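Local coordinates for protein peptidase (PDB 5NYW) that is of unknown function but, as an ancestral beta-subunit of the proteasome and HslV family of Ntn-hydrolases, probably acts as a self-assembling peptidase, at residues His34-Pro39 / Thr72-Val77. Residues are numbered along the deposited sequence; the frame is centred on the assembly and turned at random.
Sequences HLFQQP and TNLMNV
Leu74 sets one methyl on the ring of Phe36, a CH-pi contact that ties the loop between helices 52-65 and 80-98 to strand 33-38, an outermost strand, within this chain, of one sheet in the Ntn-hydrolase fold of the proteasome family. CD1 of Leu74 stands 4.0 Å from the centroid of the Phe36 ring, only 2° off the ring normal, so the methyl sits over the middle of the face and not at an edge. The Phe36 CB bond points toward the loop, and CG anti to the carbonyl carbon (chi1 -61°) sets the ring against the Leu74 methyl. This is the tightly packed, buried part: Leu44 of the adjoining strand touches both residues, Leu62 and Gln63 of helix 52-65 close in on Leu74 and Phe36 respectively, and Leu74 also meets Ala83 and Leu86 of helix 80-98.

Nearer solvent Met75 still makes a substantial contact, but its partner Gln38 is exposed, and no hydrogen bond joins strand to loop. Met75 bends at chi2 and chi3, and its CE ends beside the base of Gln38, 3.5 Å from Gln38 CB and 4.0 Å from Gln37 O.

The loop presents Leu74 and Met75 from a compact turn of its own. Asn73 forms an Asx turn, while its backbone N donates an almost straight bond (172°) to Asn76 OD1. Arg42 NH1 bonds to Leu74 O and Val77 O, fastening the loop further. In the Asx turn, Met75 N lies in the carbonyl plane of the Asn73 amide, 2.7 Å from Asn73 OD1.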
ATOM      1  N   HIS L  34     -30.860 -27.707 -13.197  1.00 68.22           N
ATOM      2  CA  HIS L  34     -30.889 -28.428 -11.928  1.00 55.61           C
ATOM      3  C   HIS L  34     -32.026 -27.917 -11.063  1.00 48.27           C
ATOM      4  O   HIS L  34     -32.420 -26.757 -11.184  1.00 58.25           O
ATOM      5  CB  HIS L  34     -29.537 -28.296 -11.231  1.00 51.18           C
ATOM      6  CG  HIS L  34     -28.429 -29.009 -11.948  1.00 44.97           C
ATOM      7  ND1 HIS L  34     -28.096 -30.321 -11.683  1.00 52.68           N
ATOM      8  CD2 HIS L  34     -27.622 -28.614 -12.955  1.00 43.92           C
ATOM      9  CE1 HIS L  34     -27.104 -30.689 -12.473  1.00 58.73           C
ATOM     10  NE2 HIS L  34     -26.802 -29.677 -13.266  1.00 54.23           N
ATOM     11  N   LEU L  35     -32.574 -28.785 -10.212  1.00 54.24           N
ATOM     12  CA  LEU L  35     -33.804 -28.451  -9.480  1.00 62.14           C
ATOM     13  C   LEU L  35     -33.634 -28.405  -7.974  1.00 67.22           C
ATOM     14  O   LEU L  35     -32.989 -29.270  -7.391  1.00 80.75           O
ATOM     15  CB  LEU L  35     -34.906 -29.460  -9.798  1.00 72.57           C
ATOM     16  CG  LEU L  35     -35.655 -29.382 -11.126  1.00 73.97           C
ATOM     17  CD1 LEU L  35     -36.555 -30.595 -11.249  1.00 75.78           C
ATOM     18  CD2 LEU L  35     -36.458 -28.101 -11.232  1.00 70.79           C
ATOM     19  N   PHE L  36     -34.246 -27.414  -7.336  1.00 67.84           N
ATOM     20  CA  PHE L  36     -34.289 -27.407  -5.878  1.00 69.40           C
ATOM     21  C   PHE L  36     -35.732 -27.300  -5.413  1.00 65.51           C
ATOM     22  O   PHE L  36     -36.373 -26.246  -5.548  1.00 62.80           O
ATOM     23  CB  PHE L  36     -33.428 -26.274  -5.294  1.00 55.26           C
ATOM     24  CG  PHE L  36     -31.976 -26.389  -5.652  1.00 47.88           C
ATOM     25  CD1 PHE L  36     -31.514 -25.961  -6.884  1.00 50.79           C
ATOM     26  CD2 PHE L  36     -31.085 -26.985  -4.781  1.00 50.81           C
ATOM     27  CE1 PHE L  36     -30.177 -26.078  -7.223  1.00 53.25           C
ATOM     28  CE2 PHE L  36     -29.752 -27.118  -5.105  1.00 53.88           C
ATOM     29  CZ  PHE L  36     -29.291 -26.664  -6.335  1.00 51.13           C
ATOM     30  N   GLN L  37     -36.243 -28.420  -4.901  1.00 59.87           N
ATOM     31  CA  GLN L  37     -37.664 -28.540  -4.643  1.00 65.91           C
ATOM     32  C   GLN L  37     -38.035 -28.998  -3.223  1.00 80.53           C
ATOM     33  O   GLN L  37     -37.504 -29.986  -2.721  1.00 89.90           O
ATOM     34  CB  GLN L  37     -38.302 -29.500  -5.637  1.00 62.99           C
ATOM     35  CG  GLN L  37     -39.786 -29.632  -5.363  1.00 83.78           C
ATOM     36  CD  GLN L  37     -40.492 -30.565  -6.285  1.00 92.95           C
ATOM     37  OE1 GLN L  37     -39.874 -31.414  -6.929  1.00 97.96           O
ATOM     38  NE2 GLN L  37     -41.807 -30.397  -6.388  1.00 96.05           N
ATOM     39  N   GLN L  38     -38.971 -28.283  -2.603  1.00 77.01           N
ATOM     40  CA  GLN L  38     -39.630 -28.762  -1.395  1.00 87.42           C
ATOM     41  C   GLN L  38     -41.126 -28.698  -1.645  1.00 93.40           C
ATOM     42  O   GLN L  38     -41.710 -27.609  -1.621  1.00102.16           O
ATOM     43  CB  GLN L  38     -39.269 -27.942  -0.171  1.00 91.20           C
ATOM     44  CG  GLN L  38     -39.765 -28.554   1.131  1.00 89.60           C
ATOM     45  CD  GLN L  38     -39.006 -28.040   2.340  1.00104.51           C
ATOM     46  OE1 GLN L  38     -37.996 -27.352   2.202  1.00105.60           O
ATOM     47  NE2 GLN L  38     -39.485 -28.382   3.538  1.00113.38           N
ATOM     48  N   PRO L  39     -41.751 -29.864  -1.892  1.00 88.62           N
ATOM     49  CA  PRO L  39     -43.152 -29.975  -2.320  1.00 79.16           C
ATOM     50  C   PRO L  39     -44.141 -29.182  -1.453  1.00 78.75           C
ATOM     51  O   PRO L  39     -44.168 -29.301  -0.221  1.00 71.30           O
ATOM     52  CB  PRO L  39     -43.425 -31.485  -2.243  1.00 73.09           C
ATOM     53  CG  PRO L  39     -42.315 -32.069  -1.429  1.00 84.31           C
ATOM     54  CD  PRO L  39     -41.130 -31.188  -1.719  1.00 87.20           C
ATOM     55  N   THR L  72     -26.981 -20.931   6.145  1.00 85.56           N
ATOM     56  CA  THR L  72     -27.914 -20.363   5.187  1.00 81.33           C
ATOM     57  C   THR L  72     -27.788 -21.125   3.849  1.00 91.05           C
ATOM     58  O   THR L  72     -26.690 -21.279   3.312  1.00 92.95           O
ATOM     59  CB  THR L  72     -27.695 -18.841   5.029  1.00 83.01           C
ATOM     60  OG1 THR L  72     -28.447 -18.360   3.903  1.00 82.11           O
ATOM     61  CG2 THR L  72     -26.209 -18.510   4.860  1.00 75.18           C
ATOM     62  N   ASN L  73     -28.913 -21.614   3.325  1.00 83.05           N
ATOM     63  CA  ASN L  73     -28.896 -22.382   2.081  1.00 76.66           C
ATOM     64  C   ASN L  73     -30.164 -22.139   1.284  1.00 72.16           C
ATOM     65  O   ASN L  73     -31.073 -21.462   1.757  1.00 76.33           O
ATOM     66  CB  ASN L  73     -28.726 -23.885   2.352  1.00 73.77           C
ATOM     67  CG  ASN L  73     -29.871 -24.478   3.160  1.00 72.95           C
ATOM     68  OD1 ASN L  73     -31.041 -24.305   2.822  1.00 78.55           O
ATOM     69  ND2 ASN L  73     -29.535 -25.179   4.236  1.00 69.56           N
ATOM     70  N   LEU L  74     -30.245 -22.731   0.096  1.00 72.64           N
ATOM     71  CA  LEU L  74     -31.362 -22.468  -0.812  1.00 70.33           C
ATOM     72  C   LEU L  74     -32.698 -22.989  -0.282  1.00 63.41           C
ATOM     73  O   LEU L  74     -33.746 -22.653  -0.819  1.00 64.45           O
ATOM     74  CB  LEU L  74     -31.068 -23.079  -2.190  1.00 53.32           C
ATOM     75  CG  LEU L  74     -30.032 -22.328  -3.039  1.00 60.83           C
ATOM     76  CD1 LEU L  74     -29.754 -23.024  -4.361  1.00 63.82           C
ATOM     77  CD2 LEU L  74     -30.535 -20.914  -3.315  1.00 48.76           C
ATOM     78  N   MET L  75     -32.667 -23.782   0.783  1.00 63.78           N
ATOM     79  CA  MET L  75     -33.901 -24.307   1.359  1.00 69.83           C
ATOM     80  C   MET L  75     -34.464 -23.427   2.470  1.00 81.45           C
ATOM     81  O   MET L  75     -35.642 -23.544   2.819  1.00 85.74           O
ATOM     82  CB  MET L  75     -33.678 -25.726   1.863  1.00 74.21           C
ATOM     83  CG  MET L  75     -33.281 -26.626   0.717  1.00 72.87           C
ATOM     84  SD  MET L  75     -34.489 -26.647  -0.623  1.00 78.84           S
ATOM     85  CE  MET L  75     -35.763 -27.676   0.085  1.00 81.55           C
ATOM     86  N   ASN L  76     -33.613 -22.586   3.056  1.00 84.73           N
ATOM     87  CA  ASN L  76     -34.056 -21.697   4.130  1.00 84.01           C
ATOM     88  C   ASN L  76     -33.975 -20.182   3.827  1.00 79.36           C
ATOM     89  O   ASN L  76     -34.214 -19.375   4.719  1.00 77.12           O
ATOM     90  CB  ASN L  76     -33.292 -22.014   5.421  1.00 75.04           C
ATOM     91  CG  ASN L  76     -31.792 -21.832   5.286  1.00 78.37           C
ATOM     92  OD1 ASN L  76     -31.313 -20.934   4.584  1.00 69.98           O
ATOM     93  ND2 ASN L  76     -31.033 -22.692   5.972  1.00 74.41           N
ATOM     94  N   VAL L  77     -33.621 -19.789   2.601  1.00 70.77           N
ATOM     95  CA  VAL L  77     -33.703 -18.368   2.242  1.00 64.11           C
ATOM     96  C   VAL L  77     -35.194 -18.017   2.158  1.00 65.32           C
ATOM     97  O   VAL L  77     -36.015 -18.826   1.705  1.00 62.99           O
ATOM     98  CB  VAL L  77     -32.996 -18.003   0.894  1.00 64.55           C
ATOM     99  CG1 VAL L  77     -31.479 -18.119   1.030  1.00 61.92           C
ATOM    100  CG2 VAL L  77     -33.492 -18.865  -0.258  1.00 60.45           C
TER